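Local coordinates for galectin (Xenopus laevis, PDB 3WUD), which binds beta-galactosides such as lactose through a shallow carbohydrate-recognition site on a beta-sandwich lectin domain, at residues Phe92-Lys100 / Asn110-Ile120. Sequence-based numbering, arbitrary orientation.
Sequences FEYQADHLK and NFPIRMPLDTI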
loop_
_atom_site.group_PDB
_atom_site.type_symbol
_atom_site.label_atom_id
_atom_site.label_comp_id
_atom_site.label_asym_id
_atom_site.label_seq_id
_atom_site.Cartn_x
_atom_site.Cartn_y
_atom_site.Cartn_z
ATOM N N PHE A 92 -9.166 3.422 9.814
ATOM C CA PHE A 92 -8.816 4.742 10.357
ATOM C C PHE A 92 -9.579 5.801 9.591
ATOM O O PHE A 92 -9.335 5.920 8.424
ATOM C CB PHE A 92 -7.311 4.940 10.248
ATOM C CG PHE A 92 -6.510 3.863 10.950
ATOM C CD1 PHE A 92 -6.018 4.069 12.231
ATOM C CD2 PHE A 92 -6.184 2.708 10.261
ATOM C CE1 PHE A 92 -5.258 3.076 12.844
ATOM C CE2 PHE A 92 -5.456 1.734 10.862
ATOM C CZ PHE A 92 -4.994 1.925 12.168
ATOM N N GLU A 93 -10.528 6.497 10.235
ATOM C CA GLU A 93 -11.363 7.492 9.586
ATOM C C GLU A 93 -10.814 8.844 9.976
ATOM O O GLU A 93 -10.601 9.103 11.174
ATOM C CB GLU A 93 -12.815 7.369 10.042
ATOM C CG GLU A 93 -13.689 8.512 9.565
ATOM C CD GLU A 93 -15.120 8.419 10.077
ATOM O OE1 GLU A 93 -15.598 7.286 10.218
ATOM O OE2 GLU A 93 -15.748 9.494 10.301
ATOM N N TYR A 94 -10.581 9.679 8.974
ATOM C CA TYR A 94 -10.061 11.048 9.180
ATOM C C TYR A 94 -11.159 12.133 9.274
ATOM O O TYR A 94 -11.885 12.393 8.301
ATOM C CB TYR A 94 -9.059 11.344 8.029
ATOM C CG TYR A 94 -8.406 12.713 7.970
ATOM C CD1 TYR A 94 -8.430 13.626 9.053
ATOM C CD2 TYR A 94 -7.755 13.103 6.835
ATOM C CE1 TYR A 94 -7.835 14.892 8.939
ATOM C CE2 TYR A 94 -7.189 14.338 6.721
ATOM C CZ TYR A 94 -7.195 15.229 7.775
ATOM O OH TYR A 94 -6.611 16.500 7.602
ATOM N N GLN A 95 -11.316 12.698 10.475
ATOM C CA GLN A 95 -12.143 13.895 10.704
ATOM C C GLN A 95 -11.282 15.089 11.071
ATOM O O GLN A 95 -10.077 14.960 11.341
ATOM C CB GLN A 95 -13.205 13.623 11.798
ATOM C CG GLN A 95 -14.186 12.500 11.404
ATOM C CD GLN A 95 -15.003 12.864 10.147
ATOM O OE1 GLN A 95 -15.185 14.051 9.830
ATOM N NE2 GLN A 95 -15.485 11.858 9.430
ATOM N N ALA A 96 -11.910 16.265 11.033
ATOM C CA ALA A 96 -11.187 17.518 11.164
ATOM C C ALA A 96 -10.134 17.493 12.264
ATOM O O ALA A 96 -8.962 17.778 11.980
ATOM C CB ALA A 96 -12.178 18.660 11.405
ATOM N N ASP A 97 -10.550 17.085 13.478
ATOM C CA ASP A 97 -9.736 17.174 14.743
ATOM C C ASP A 97 -9.482 15.859 15.469
ATOM O O ASP A 97 -8.985 15.821 16.604
ATOM C CB ASP A 97 -10.392 18.195 15.733
ATOM C CG ASP A 97 -11.752 17.733 16.320
ATOM O OD1 ASP A 97 -12.274 16.618 16.065
ATOM O OD2 ASP A 97 -12.339 18.539 17.073
ATOM N N HIS A 98 -9.817 14.754 14.819
ATOM C CA HIS A 98 -9.523 13.462 15.384
ATOM C C HIS A 98 -9.643 12.388 14.330
ATOM O O HIS A 98 -10.251 12.572 13.236
ATOM C CB HIS A 98 -10.479 13.066 16.500
ATOM C CG HIS A 98 -11.881 12.819 16.040
ATOM N ND1 HIS A 98 -12.732 13.841 15.679
ATOM C CD2 HIS A 98 -12.586 11.681 15.917
ATOM C CE1 HIS A 98 -13.896 13.332 15.321
ATOM N NE2 HIS A 98 -13.847 12.027 15.499
ATOM N N LEU A 99 -8.977 11.292 14.663
ATOM C CA LEU A 99 -9.121 10.058 13.883
ATOM C C LEU A 99 -10.056 9.189 14.666
ATOM O O LEU A 99 -10.037 9.175 15.881
ATOM C CB LEU A 99 -7.816 9.319 13.691
ATOM C CG LEU A 99 -6.667 10.017 12.957
ATOM C CD1 LEU A 99 -5.642 8.933 12.740
ATOM C CD2 LEU A 99 -7.123 10.645 11.647
ATOM N N LYS A 100 -10.909 8.496 13.952
ATOM C CA LYS A 100 -11.764 7.501 14.545
ATOM C C LYS A 100 -11.200 6.160 14.125
ATOM O O LYS A 100 -11.023 5.904 12.910
ATOM C CB LYS A 100 -13.224 7.712 14.064
ATOM C CG LYS A 100 -14.192 6.632 14.486
ATOM C CD LYS A 100 -15.543 6.886 13.807
ATOM C CE LYS A 100 -16.649 7.065 14.823
ATOM N NZ LYS A 100 -16.393 8.238 15.705
ATOM N N ASN A 110 -11.723 7.325 19.468
ATOM C CA ASN A 110 -11.178 8.462 18.759
ATOM C C ASN A 110 -9.859 8.805 19.364
ATOM O O ASN A 110 -9.671 8.691 20.569
ATOM C CB ASN A 110 -12.068 9.705 18.872
ATOM C CG ASN A 110 -13.445 9.482 18.299
ATOM O OD1 ASN A 110 -13.598 8.864 17.267
ATOM N ND2 ASN A 110 -14.440 9.950 19.008
ATOM N N PHE A 111 -9.023 9.379 18.546
ATOM C CA PHE A 111 -7.700 9.860 18.907
ATOM C C PHE A 111 -7.515 11.276 18.379
ATOM O O PHE A 111 -7.690 11.522 17.220
ATOM C CB PHE A 111 -6.592 8.915 18.358
ATOM C CG PHE A 111 -5.207 9.249 18.869
ATOM C CD1 PHE A 111 -4.801 8.876 20.148
ATOM C CD2 PHE A 111 -4.298 9.914 18.047
ATOM C CE1 PHE A 111 -3.539 9.201 20.611
ATOM C CE2 PHE A 111 -3.032 10.287 18.529
ATOM C CZ PHE A 111 -2.661 9.910 19.809
ATOM N N PRO A 112 -7.126 12.205 19.238
ATOM C CA PRO A 112 -7.072 13.567 18.794
ATOM C C PRO A 112 -5.960 13.859 17.790
ATOM O O PRO A 112 -4.881 13.273 17.824
ATOM C CB PRO A 112 -6.867 14.323 20.098
ATOM C CG PRO A 112 -6.148 13.412 20.976
ATOM C CD PRO A 112 -6.676 12.058 20.627
ATOM N N ILE A 113 -6.205 14.808 16.885
ATOM C CA ILE A 113 -5.188 15.234 15.931
ATOM C C ILE A 113 -4.595 16.536 16.493
ATOM O O ILE A 113 -5.345 17.504 16.705
ATOM C CB ILE A 113 -5.722 15.521 14.509
ATOM C CG1 ILE A 113 -6.204 14.261 13.764
ATOM C CG2 ILE A 113 -4.607 16.153 13.698
ATOM C CD1 ILE A 113 -6.910 14.591 12.454
ATOM N N ARG A 114 -3.277 16.511 16.674
ATOM C CA ARG A 114 -2.504 17.382 17.558
ATOM C C ARG A 114 -1.554 18.251 16.773
ATOM O O ARG A 114 -0.672 18.951 17.338
ATOM C CB ARG A 114 -1.620 16.460 18.435
ATOM C CG ARG A 114 -2.441 15.615 19.402
ATOM C CD ARG A 114 -1.563 14.583 20.128
ATOM N NE ARG A 114 -2.236 14.105 21.295
ATOM C CZ ARG A 114 -1.838 13.031 22.010
ATOM N NH1 ARG A 114 -0.767 12.335 21.662
ATOM N NH2 ARG A 114 -2.500 12.709 23.089
ATOM N N MET A 115 -1.662 18.143 15.467
ATOM C CA MET A 115 -0.646 18.713 14.597
ATOM C C MET A 115 -1.339 19.203 13.337
ATOM O O MET A 115 -2.465 18.778 13.066
ATOM C CB MET A 115 0.480 17.740 14.276
ATOM C CG MET A 115 0.140 16.497 13.426
ATOM S SD MET A 115 1.598 15.455 13.135
ATOM C CE MET A 115 1.726 14.781 14.786
ATOM N N PRO A 116 -0.674 20.138 12.615
ATOM C CA PRO A 116 -1.234 20.636 11.397
ATOM C C PRO A 116 -1.284 19.552 10.367
ATOM O O PRO A 116 -0.293 18.827 10.181
ATOM C CB PRO A 116 -0.258 21.733 10.940
ATOM C CG PRO A 116 0.713 21.920 12.042
ATOM C CD PRO A 116 0.656 20.698 12.897
ATOM N N LEU A 117 -2.414 19.481 9.657
ATOM C CA LEU A 117 -2.682 18.400 8.728
ATOM C C LEU A 117 -3.688 18.813 7.654
ATOM O O LEU A 117 -4.800 19.250 7.974
ATOM C CB LEU A 117 -3.218 17.166 9.530
ATOM C CG LEU A 117 -3.491 15.878 8.800
ATOM C CD1 LEU A 117 -2.209 15.248 8.265
ATOM C CD2 LEU A 117 -4.219 14.862 9.660
ATOM N N ASP A 118 -3.309 18.608 6.391
ATOM C CA ASP A 118 -4.192 18.826 5.232
ATOM C C ASP A 118 -4.743 17.418 4.864
ATOM O O ASP A 118 -5.919 17.134 5.051
ATOM C CB ASP A 118 -3.339 19.502 4.103
ATOM C CG ASP A 118 -4.085 19.707 2.765
ATOM O OD1 ASP A 118 -5.184 20.295 2.768
ATOM O OD2 ASP A 118 -3.512 19.342 1.699
ATOM N N THR A 119 -3.872 16.609 4.263
ATOM C CA THR A 119 -4.130 15.206 3.900
ATOM C C THR A 119 -3.162 14.266 4.646
ATOM O O THR A 119 -2.001 14.661 4.903
ATOM C CB THR A 119 -3.823 15.068 2.409
ATOM O OG1 THR A 119 -4.542 16.101 1.727
ATOM C CG2 THR A 119 -4.319 13.831 1.885
ATOM N N ILE A 120 -3.639 13.065 4.955
ATOM C CA ILE A 120 -2.750 11.964 5.333
ATOM C C ILE A 120 -2.116 11.347 4.101
ATOM O O ILE A 120 -2.806 10.830 3.201
ATOM C CB ILE A 120 -3.446 10.951 6.234
ATOM C CG1 ILE A 120 -3.747 11.646 7.578
ATOM C CG2 ILE A 120 -2.586 9.675 6.401
ATOM C CD1 ILE A 120 -4.755 10.985 8.449
#
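Tyr94 reaches from strand 86-95 to the 113-119 loop and the start of strand 120-126. With CG anti to the backbone N (chi1 178°), CB aims the ring at that loop. Ile120 CD1 lies over one face, 4.0 Å from Tyr94 CD2. Ile113 CD1 meets Tyr94 CD1 at 3.8 Å and Tyr94 CE1 at 3.6 Å, while Tyr94 CZ touches Leu117 CD2, whose side chain comes from the opposite direction. Tyr94 CE2 lies 3.5 Å from Asp118 O. At the tip, Tyr94 OH donates a 2.7 Å hydrogen bond to Asp118 O, which sits in the ring plane, although the hydroxyl stands well above the carbonyl plane. Leu99 CD2 completes the apolar cluster, 4.0 Å from both Ile113 CD1 and Ile120 CD1.

The neighbouring hairpin pairs 98-100 antiparallel with 110-112, Leu99 and Phe111 exchanging two backbone hydrogen bonds. On the face carrying His98, Lys100 and Asn110, Asn110 OD1 takes a weak bond from Lys100 NZ and lies at the imidazole edge, 3.3 Å from His98 CD2; His98 ND1 donates to Asp97 OD1, steadying the ring.

Beneath, Leu99 and Phe111 pack on Ile46 of the sugar-binding sheet. Ile113 N, bonded to Asp97 O, holds the start of the loop connecting the two sheets; Tyr94 OH pins its far end, so the buried phenol packs among apolar side chains with its hydroxyl satisfied.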